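Side-chain contacts in polymerase nucleotidyl transferase domain-containing protein (Archaeoglobus fulgidus, PDB 1YLQ), which probably transfers nucleotidyl groups from nucleotides to an acceptor, as members of the nucleotidyltransferase superfamily do, although its substrate is not established: residues M4-I7 against K8-K12; Y21-S25 against V26-D30; D45-D49 against R50-L54; H72-T75 against K76-K80. One frame throughout, in Å; residues are numbered along the deposited sequence.

Interaction 1 of 4, residues M4-I7 against K8-K12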
# COMPACT_ATOMS: atom_id res chain seq x y z
N MET A 4 6.91 4.33 -1.41
CA MET A 4 7.33 4.63 -0.05
C MET A 4 8.70 5.25 0.04
O MET A 4 8.92 6.11 0.87
CB MET A 4 7.24 3.42 0.84
CG MET A 4 5.92 3.47 1.59
SD MET A 4 5.27 1.89 1.33
CE MET A 4 6.33 0.95 2.39
N LYS A 5 9.59 4.80 -0.85
CA LYS A 5 10.93 5.38 -1.05
C LYS A 5 10.80 6.86 -1.39
O LYS A 5 11.52 7.68 -0.82
CB LYS A 5 11.67 4.62 -2.17
CG LYS A 5 13.17 4.97 -2.40
CD LYS A 5 13.67 4.24 -3.67
CE LYS A 5 15.25 4.21 -3.78
NZ LYS A 5 15.77 3.25 -4.80
N GLU A 6 9.88 7.18 -2.29
CA GLU A 6 9.60 8.53 -2.75
C GLU A 6 9.03 9.39 -1.63
O GLU A 6 9.48 10.48 -1.46
CB GLU A 6 8.60 8.52 -3.88
CG GLU A 6 9.03 9.20 -5.16
CD GLU A 6 8.45 8.53 -6.43
OE1 GLU A 6 7.36 7.90 -6.38
OE2 GLU A 6 9.10 8.63 -7.51
N ILE A 7 8.03 8.90 -0.90
CA ILE A 7 7.54 9.57 0.34
C ILE A 7 8.70 9.94 1.32
O ILE A 7 8.75 11.07 1.85
CB ILE A 7 6.43 8.69 1.05
CG1 ILE A 7 5.22 8.50 0.09
CG2 ILE A 7 6.05 9.26 2.43
CD1 ILE A 7 4.13 7.50 0.51
N LYS A 8 9.59 8.99 1.62
CA LYS A 8 10.64 9.27 2.62
C LYS A 8 11.51 10.38 2.01
O LYS A 8 11.92 11.31 2.71
CB LYS A 8 11.44 8.00 2.96
CG LYS A 8 12.44 8.05 4.21
CD LYS A 8 11.76 7.57 5.54
CE LYS A 8 12.61 7.82 6.85
NZ LYS A 8 11.97 8.75 7.90
N GLU A 9 11.77 10.31 0.71
CA GLU A 9 12.69 11.29 0.11
C GLU A 9 12.16 12.72 0.06
O GLU A 9 12.86 13.63 0.49
CB GLU A 9 13.25 10.82 -1.21
CG GLU A 9 14.33 9.76 -0.96
CD GLU A 9 15.22 10.08 0.29
OE1 GLU A 9 16.20 10.87 0.18
OE2 GLU A 9 14.94 9.54 1.38
N ILE A 10 10.94 12.90 -0.43
CA ILE A 10 10.23 14.18 -0.40
C ILE A 10 10.16 14.71 1.04
O ILE A 10 10.39 15.89 1.28
CB ILE A 10 8.79 14.01 -0.99
CG1 ILE A 10 8.89 13.70 -2.49
CG2 ILE A 10 7.88 15.24 -0.65
CD1 ILE A 10 7.69 12.94 -3.06
N THR A 11 9.86 13.84 1.99
CA THR A 11 9.60 14.27 3.36
C THR A 11 10.92 14.82 3.94
O THR A 11 10.99 15.97 4.42
CB THR A 11 9.10 13.09 4.23
OG1 THR A 11 7.81 12.68 3.76
CG2 THR A 11 9.04 13.45 5.75
N LYS A 12 11.96 14.01 3.83
CA LYS A 12 13.23 14.36 4.46
C LYS A 12 13.93 15.56 3.78
O LYS A 12 14.74 16.25 4.42
CB LYS A 12 14.14 13.14 4.51
CG LYS A 12 13.82 12.09 5.61
CD LYS A 12 13.06 12.67 6.83
CE LYS A 12 13.66 12.16 8.15
NZ LYS A 12 14.67 11.09 7.92
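Thr11 lays its CB and hydroxyl across the carbonyl end of Ile7, one turn earlier in helix 3-14, and OG1 donates to Ile7 O at 2.7 Å. The first torsion of Thr11 (chi1 -66°) sets OG1 beside its own backbone N and opposite its carbonyl carbon, which turns the hydroxyl back down the helix. Ile7 O is thus gripped twice, because Thr11 N also reaches it, at 3.0 Å, and the two donors arrive from opposite faces of the carbonyl plane. Ile7 CG2 passes 4.1 Å from Thr11 OG1 as the two side chains cross, and its branched body turns toward Phe64, Phe69 and Phe71. Threonine suits this buried place, since its hydroxyl is satisfied within the helix while its methyl can join apolar surroundings that include Ile20 and Phe56. Ile10 brings only carbon: CG1 packs 3.4 Å from Glu6 O, beside the straight bond from Ile10 N to that oxygen (3.0 Å, 175°). On the outward side, Glu9 CG rests 3.5 Å from Lys5 O, and both charged side chains are exposed. The chemistry is that of an amphipathic helix, whose inner face takes aliphatic groups and a self-satisfied hydroxyl, while charged ends are kept for the solvent side.

Interaction 2 of 4, residues Y21-S25 against V26-D30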
# COMPACT_ATOMS: atom_id res chain seq x y z
N TYR A 21 5.29 7.14 10.03
CA TYR A 21 4.67 5.92 10.51
C TYR A 21 3.60 5.43 9.54
O TYR A 21 2.80 6.25 9.05
CB TYR A 21 3.98 6.25 11.83
CG TYR A 21 4.90 6.84 12.85
CD1 TYR A 21 5.63 6.02 13.69
CD2 TYR A 21 5.03 8.23 12.99
CE1 TYR A 21 6.47 6.54 14.66
CE2 TYR A 21 5.93 8.78 13.93
CZ TYR A 21 6.61 7.91 14.79
OH TYR A 21 7.47 8.42 15.74
N LEU A 22 3.52 4.11 9.36
CA LEU A 22 2.53 3.47 8.47
C LEU A 22 1.46 2.75 9.28
O LEU A 22 1.75 2.08 10.26
CB LEU A 22 3.24 2.47 7.52
CG LEU A 22 4.29 3.04 6.54
CD1 LEU A 22 4.81 1.91 5.53
CD2 LEU A 22 3.68 4.23 5.74
N TYR A 23 0.20 2.93 8.91
CA TYR A 23 -0.87 2.10 9.45
C TYR A 23 -1.94 1.97 8.36
O TYR A 23 -1.61 2.02 7.15
CB TYR A 23 -1.39 2.64 10.81
CG TYR A 23 -1.75 4.11 10.83
CD1 TYR A 23 -0.73 5.06 10.81
CD2 TYR A 23 -3.10 4.55 10.95
CE1 TYR A 23 -1.01 6.41 10.84
CE2 TYR A 23 -3.40 5.99 10.96
CZ TYR A 23 -2.30 6.86 10.92
OH TYR A 23 -2.38 8.23 10.96
N GLY A 24 -3.17 1.68 8.75
CA GLY A 24 -4.25 1.41 7.77
C GLY A 24 -4.39 -0.11 7.55
O GLY A 24 -3.76 -0.89 8.25
N SER A 25 -5.22 -0.51 6.60
CA SER A 25 -5.69 -1.93 6.55
C SER A 25 -4.56 -2.93 6.47
O SER A 25 -4.55 -3.93 7.21
CB SER A 25 -6.68 -2.15 5.40
OG SER A 25 -6.10 -1.85 4.16
N VAL A 26 -3.55 -2.61 5.65
CA VAL A 26 -2.47 -3.58 5.40
C VAL A 26 -1.67 -3.84 6.67
O VAL A 26 -1.48 -5.01 7.08
CB VAL A 26 -1.64 -3.21 4.18
CG1 VAL A 26 -0.47 -4.22 3.98
CG2 VAL A 26 -2.53 -3.25 2.93
N VAL A 27 -1.30 -2.77 7.35
CA VAL A 27 -0.48 -2.88 8.55
C VAL A 27 -1.33 -3.47 9.69
O VAL A 27 -0.82 -4.33 10.45
CB VAL A 27 0.14 -1.49 8.96
CG1 VAL A 27 0.70 -1.52 10.40
CG2 VAL A 27 1.23 -1.02 7.94
N GLU A 28 -2.60 -3.05 9.79
CA GLU A 28 -3.45 -3.33 10.97
C GLU A 28 -4.24 -4.64 10.91
O GLU A 28 -4.72 -5.11 11.95
CB GLU A 28 -4.39 -2.14 11.29
CG GLU A 28 -3.65 -0.81 11.64
CD GLU A 28 -4.58 0.37 11.93
OE1 GLU A 28 -5.29 0.36 12.95
OE2 GLU A 28 -4.57 1.33 11.15
N GLY A 29 -4.46 -5.19 9.71
CA GLY A 29 -5.24 -6.44 9.55
C GLY A 29 -6.76 -6.36 9.31
O GLY A 29 -7.37 -7.36 8.90
N ASP A 30 -7.38 -5.23 9.63
CA ASP A 30 -8.73 -4.85 9.15
C ASP A 30 -8.35 -4.15 7.88
O ASP A 30 -8.01 -2.98 7.93
CB ASP A 30 -9.30 -3.83 10.15
CG ASP A 30 -10.39 -2.91 9.53
OD1 ASP A 30 -10.60 -2.88 8.28
OD2 ASP A 30 -11.01 -2.16 10.34
O HOH W 1 -1.45 -0.18 5.96
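Strand 21-23 runs into the short helix 25-28 through Gly24, whose positive phi (95°) turns the chain so sharply that Tyr23 CA and Val27 CA come within 5.1 Å. The turn, with Gly24 followed by Ser25, is consistent with the Gly-Ser signature of the nucleotidyltransferase fold, which in relatives helps to hold the nucleotide phosphates; a sulfate near Gly24, probably from the crystallisation liquor, is only a hint of such a site. Glu28 N closes the first helical turn on Gly24 O at 2.9 Å, and Gly29 N reaches Ser25 O before Gly29, again with positive phi, ends the helix. A side chain at Gly24 would collide with the preceding carbonyl oxygen. Glu28 then folds back over the turn: with CG opposite its carbonyl carbon (chi1 -62°) and the rest extended, OE2 accepts from Gly24 N at 2.8 Å through its anti lone pair. The same oxygen lies in the plane of the Tyr23 ring, at its edge, 3.5 Å from CD2, where ring hydrogens suit a negative oxygen. A leucine in place of Glu28 would probably leave Gly24 N without this acceptor and the turn less firmly held. Val27, beta-branched and compact, fits under the strand end, with CG2 4.0 Å from Leu22 CB. One water accepts from Val27 N at 2.9 Å and sits unusually close to Tyr23 O, to which it donates.

Interaction 3 of 4, residues D45-D49 against R50-L54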
# COMPACT_ATOMS: atom_id res chain seq x y z
N ASP A 45 7.39 18.60 14.96
CA ASP A 45 6.85 19.86 15.51
C ASP A 45 7.07 21.05 14.58
O ASP A 45 6.54 22.14 14.80
CB ASP A 45 7.39 20.13 16.92
CG ASP A 45 6.68 19.29 17.96
OD1 ASP A 45 5.58 18.70 17.70
OD2 ASP A 45 7.20 19.26 19.08
N VAL A 46 7.81 20.85 13.51
CA VAL A 46 7.79 21.88 12.44
C VAL A 46 6.33 22.18 11.96
O VAL A 46 6.00 23.28 11.57
CB VAL A 46 8.70 21.46 11.25
CG1 VAL A 46 8.65 22.45 10.12
CG2 VAL A 46 10.19 21.38 11.75
N PHE A 47 5.45 21.20 12.02
CA PHE A 47 4.08 21.37 11.55
C PHE A 47 3.19 22.13 12.55
O PHE A 47 1.98 22.32 12.30
CB PHE A 47 3.49 20.01 11.20
CG PHE A 47 4.23 19.31 10.06
CD1 PHE A 47 4.50 19.99 8.88
CD2 PHE A 47 4.61 17.97 10.17
CE1 PHE A 47 5.16 19.37 7.82
CE2 PHE A 47 5.24 17.31 9.10
CZ PHE A 47 5.55 18.01 7.95
N GLU A 48 3.81 22.59 13.65
CA GLU A 48 3.12 23.53 14.54
C GLU A 48 2.82 24.82 13.75
O GLU A 48 1.93 25.56 14.09
CB GLU A 48 3.94 23.84 15.79
CG GLU A 48 3.88 22.78 16.83
CD GLU A 48 4.90 23.01 17.95
OE1 GLU A 48 5.77 23.91 17.80
OE2 GLU A 48 4.83 22.30 18.97
N ASP A 49 3.55 25.07 12.68
CA ASP A 49 3.29 26.23 11.84
C ASP A 49 2.36 25.75 10.73
O ASP A 49 2.76 24.95 9.88
CB ASP A 49 4.62 26.77 11.27
CG ASP A 49 4.41 27.89 10.28
OD1 ASP A 49 3.32 28.03 9.74
OD2 ASP A 49 5.34 28.63 10.01
N ARG A 50 1.10 26.20 10.78
CA ARG A 50 0.05 25.79 9.83
C ARG A 50 0.48 26.01 8.40
O ARG A 50 0.11 25.26 7.52
CB ARG A 50 -1.23 26.58 10.12
CG ARG A 50 -2.39 26.36 9.12
CD ARG A 50 -3.71 26.64 9.81
NE ARG A 50 -3.82 28.01 10.28
CZ ARG A 50 -4.86 28.51 10.95
NH1 ARG A 50 -5.87 27.73 11.32
NH2 ARG A 50 -4.87 29.77 11.27
N ASN A 51 1.27 27.06 8.15
CA ASN A 51 1.67 27.37 6.79
C ASN A 51 2.59 26.30 6.24
O ASN A 51 2.57 25.97 5.05
CB ASN A 51 2.32 28.75 6.75
CG ASN A 51 1.34 29.83 7.07
OD1 ASN A 51 0.32 29.96 6.39
ND2 ASN A 51 1.59 30.57 8.13
N ARG A 52 3.42 25.77 7.12
CA ARG A 52 4.31 24.65 6.81
C ARG A 52 3.55 23.34 6.59
O ARG A 52 3.87 22.58 5.66
CB ARG A 52 5.34 24.49 7.95
CG ARG A 52 6.53 23.59 7.61
CD ARG A 52 7.50 24.20 6.55
NE ARG A 52 8.59 23.24 6.30
CZ ARG A 52 9.71 23.24 7.02
NH1 ARG A 52 9.88 24.15 7.99
NH2 ARG A 52 10.66 22.34 6.77
N LYS A 53 2.54 23.10 7.41
CA LYS A 53 1.72 21.89 7.29
C LYS A 53 1.04 21.97 5.93
O LYS A 53 1.04 20.99 5.17
CB LYS A 53 0.67 21.91 8.41
CG LYS A 53 0.12 20.56 8.77
CD LYS A 53 -0.99 20.72 9.81
CE LYS A 53 -0.47 20.40 11.18
NZ LYS A 53 -1.58 19.76 11.92
N LEU A 54 0.51 23.16 5.57
CA LEU A 54 -0.27 23.32 4.33
C LEU A 54 0.61 23.13 3.07
O LEU A 54 0.24 22.43 2.12
CB LEU A 54 -0.99 24.70 4.31
CG LEU A 54 -1.65 25.09 2.97
CD1 LEU A 54 -2.77 24.11 2.62
CD2 LEU A 54 -2.17 26.53 2.93
O HOH W 2 0.17 28.17 12.89
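Arg52 curls back over Val46, and its chain can be followed atom by atom. CB begins 3.3 Å from Asp49 O, the carbonyl oxygen at the start of helix 50-63. CG meets a methyl of Val46, with CG1 at 3.5 Å, and there the chain bends (chi2 69°) instead of running straight out. CD and NE then skirt the same methyl more loosely, until the guanidinium settles with one face over it: Val46 CG1 sits above the plane, off-centre toward the rim, and only 3.0 Å from NH1, a tight fit. A flat cation accepts a methyl on its face because its N-H groups point outward in the plane. NH2 forms a salt bridge with Asp14, and NE has a long, weak ion pair with Glu55. On another side of the helix, Lys53 runs past the backbone of Phe47, its CE 3.3 Å from Phe47 O, and carries NZ on to a salt bridge with Glu78. The Phe47 ring, which also meets Phe56, brings CD1 to 3.7 Å from Lys53 CA. Asp49 stands between the 3-10 segment 45-48 and the helix. Its OD1 accepts from Asn51 N at 2.8 Å and weakly from Arg52 N, while its backbone O takes Lys53 N at 3.1 Å. A short acidic side chain suits this position, because it can fold onto amide groups that have no earlier helical carbonyl to meet: the arrangement is an aspartate N-cap, with its firmer bond to Asn51 N.

Interaction 4 of 4, residues H72-T75 against K76-K80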
# COMPACT_ATOMS: atom_id res chain seq x y z
N HIS A 72 -1.30 12.10 6.83
CA HIS A 72 -1.70 12.82 8.02
C HIS A 72 -0.43 13.55 8.44
O HIS A 72 0.59 12.92 8.71
CB HIS A 72 -2.17 11.85 9.12
CG HIS A 72 -3.34 11.02 8.67
ND1 HIS A 72 -3.21 9.75 8.14
CD2 HIS A 72 -4.65 11.31 8.61
CE1 HIS A 72 -4.40 9.28 7.84
NE2 HIS A 72 -5.29 10.22 8.07
N ILE A 73 -0.49 14.87 8.39
CA ILE A 73 0.69 15.72 8.62
C ILE A 73 0.48 16.23 10.00
O ILE A 73 -0.47 16.98 10.26
CB ILE A 73 0.68 16.88 7.58
CG1 ILE A 73 0.54 16.30 6.12
CG2 ILE A 73 1.93 17.80 7.77
CD1 ILE A 73 1.58 15.04 5.82
N LEU A 74 1.33 15.79 10.94
CA LEU A 74 1.01 15.96 12.35
C LEU A 74 2.17 16.53 13.19
O LEU A 74 3.30 16.18 12.94
CB LEU A 74 0.67 14.58 12.92
CG LEU A 74 -0.44 13.81 12.27
CD1 LEU A 74 -0.55 12.40 12.93
CD2 LEU A 74 -1.75 14.62 12.44
N THR A 75 1.86 17.33 14.21
CA THR A 75 2.81 17.65 15.23
C THR A 75 2.98 16.39 16.12
O THR A 75 2.16 15.45 16.03
CB THR A 75 2.28 18.82 16.13
OG1 THR A 75 1.08 18.40 16.77
CG2 THR A 75 1.90 20.05 15.27
N LYS A 76 3.95 16.43 17.04
CA LYS A 76 4.11 15.32 18.00
C LYS A 76 2.88 15.09 18.90
O LYS A 76 2.47 13.96 19.10
CB LYS A 76 5.38 15.47 18.84
CG LYS A 76 6.66 15.11 17.99
CD LYS A 76 7.94 15.35 18.78
CE LYS A 76 9.20 14.65 18.08
NZ LYS A 76 10.37 14.76 19.07
N LYS A 77 2.29 16.16 19.43
CA LYS A 77 1.09 16.07 20.23
C LYS A 77 -0.08 15.44 19.47
O LYS A 77 -0.85 14.62 20.03
CB LYS A 77 0.73 17.50 20.66
CG LYS A 77 -0.49 17.69 21.49
CD LYS A 77 -0.46 19.08 22.21
CE LYS A 77 -1.87 19.56 22.60
NZ LYS A 77 -1.79 21.00 23.07
N GLU A 78 -0.22 15.84 18.21
CA GLU A 78 -1.28 15.30 17.33
C GLU A 78 -1.11 13.80 17.06
O GLU A 78 -2.08 13.03 17.08
CB GLU A 78 -1.32 16.11 15.99
CG GLU A 78 -2.03 17.46 16.19
CD GLU A 78 -1.85 18.37 15.00
OE1 GLU A 78 -1.09 18.02 14.05
OE2 GLU A 78 -2.44 19.44 15.03
N TRP A 79 0.12 13.38 16.82
CA TRP A 79 0.42 11.98 16.65
C TRP A 79 0.16 11.16 17.98
O TRP A 79 -0.46 10.10 17.94
CB TRP A 79 1.88 11.80 16.17
CG TRP A 79 2.35 10.35 16.08
CD1 TRP A 79 3.42 9.79 16.75
CD2 TRP A 79 1.71 9.27 15.36
NE1 TRP A 79 3.53 8.45 16.42
CE2 TRP A 79 2.49 8.09 15.60
CE3 TRP A 79 0.60 9.18 14.50
CZ2 TRP A 79 2.18 6.85 15.01
CZ3 TRP A 79 0.28 7.93 13.93
CH2 TRP A 79 1.07 6.77 14.19
N LYS A 80 0.59 11.67 19.13
CA LYS A 80 0.22 11.08 20.43
C LYS A 80 -1.32 10.84 20.48
O LYS A 80 -1.79 9.71 20.74
CB LYS A 80 0.72 11.97 21.60
CG LYS A 80 0.65 11.27 22.97
CD LYS A 80 1.28 12.10 24.05
CE LYS A 80 1.26 11.36 25.38
NZ LYS A 80 1.85 12.18 26.48
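Thr75 and Glu78 exchange hydrogen bonds at the start of helix 76-83. Thr75 OG1 accepts from Glu78 N at 3.2 Å, and Glu78 OE1 accepts from Thr75 N at 3.0 Å, along a fairly straight line (164°) but from above the carboxylate plane. The torsion of Thr75 (chi1 62°) holds OG1 between its own backbone N and carbonyl carbon, over the first helical turn, and the Glu78 chain crosses it obliquely with CG 3.3 Å from OG1. Thr75 O in turn receives Trp79 N at 3.0 Å, the first regular helical bond. Next to this polar pair, Leu74 fills the angle between strand and helix: CD2 packs 3.9 Å from Glu78 CB, and CD1 touches the edge of the indole, 3.8 Å from Trp79 CE3. The two methyls of leucine let it pack on both the aliphatic part of Glu78 and the indole.

Further out, Lys53 NZ forms a salt bridge with OE1, which probably steadies the carboxylate, so that one oxygen serves a backbone amide and a cation. With an alanine here instead of Glu78, Thr75 N and Lys53 would probably both lose this acceptor, leaving Lys53 with a weak bond to Ile73 O. Lys76 N, another amide of the first turn, is met by Asp45 OD1. Trp79 stacks on Tyr21 and meets Tyr89 edge-to-face, so the helix lies against the sheet through its indole. The reciprocal pair of bonds is a capping box, placed where strand 69-74, outermost in the sheet of this chain, passes into helix 76-83.

How the interactions relate
Interaction 2 is the most buried, interactions 1 and 4 are partly buried, and interaction 3 lies at the surface. All are local; interactions 1, 2 and 4 involve the sheet or helices packed on it, while interaction 3 joins a loop to helix 50-63. Interaction 1 packs on strand 19-23, which continues into interaction 2, where Met4 CE meets Leu22 CD1. Interactions 2 and 4 share aromatic packing between Tyr21, Tyr23 and Trp79, while interactions 3 and 4 are tied by charge through Lys53. Side chains of aspartate and threonine cap the helices of 45-54 and 72-80; at 21-30 the N-cap position is a glycine whose N is bound by Glu28 from the same helix. Interaction 1, inside a helix, instead returns a hydroxyl to its own backbone.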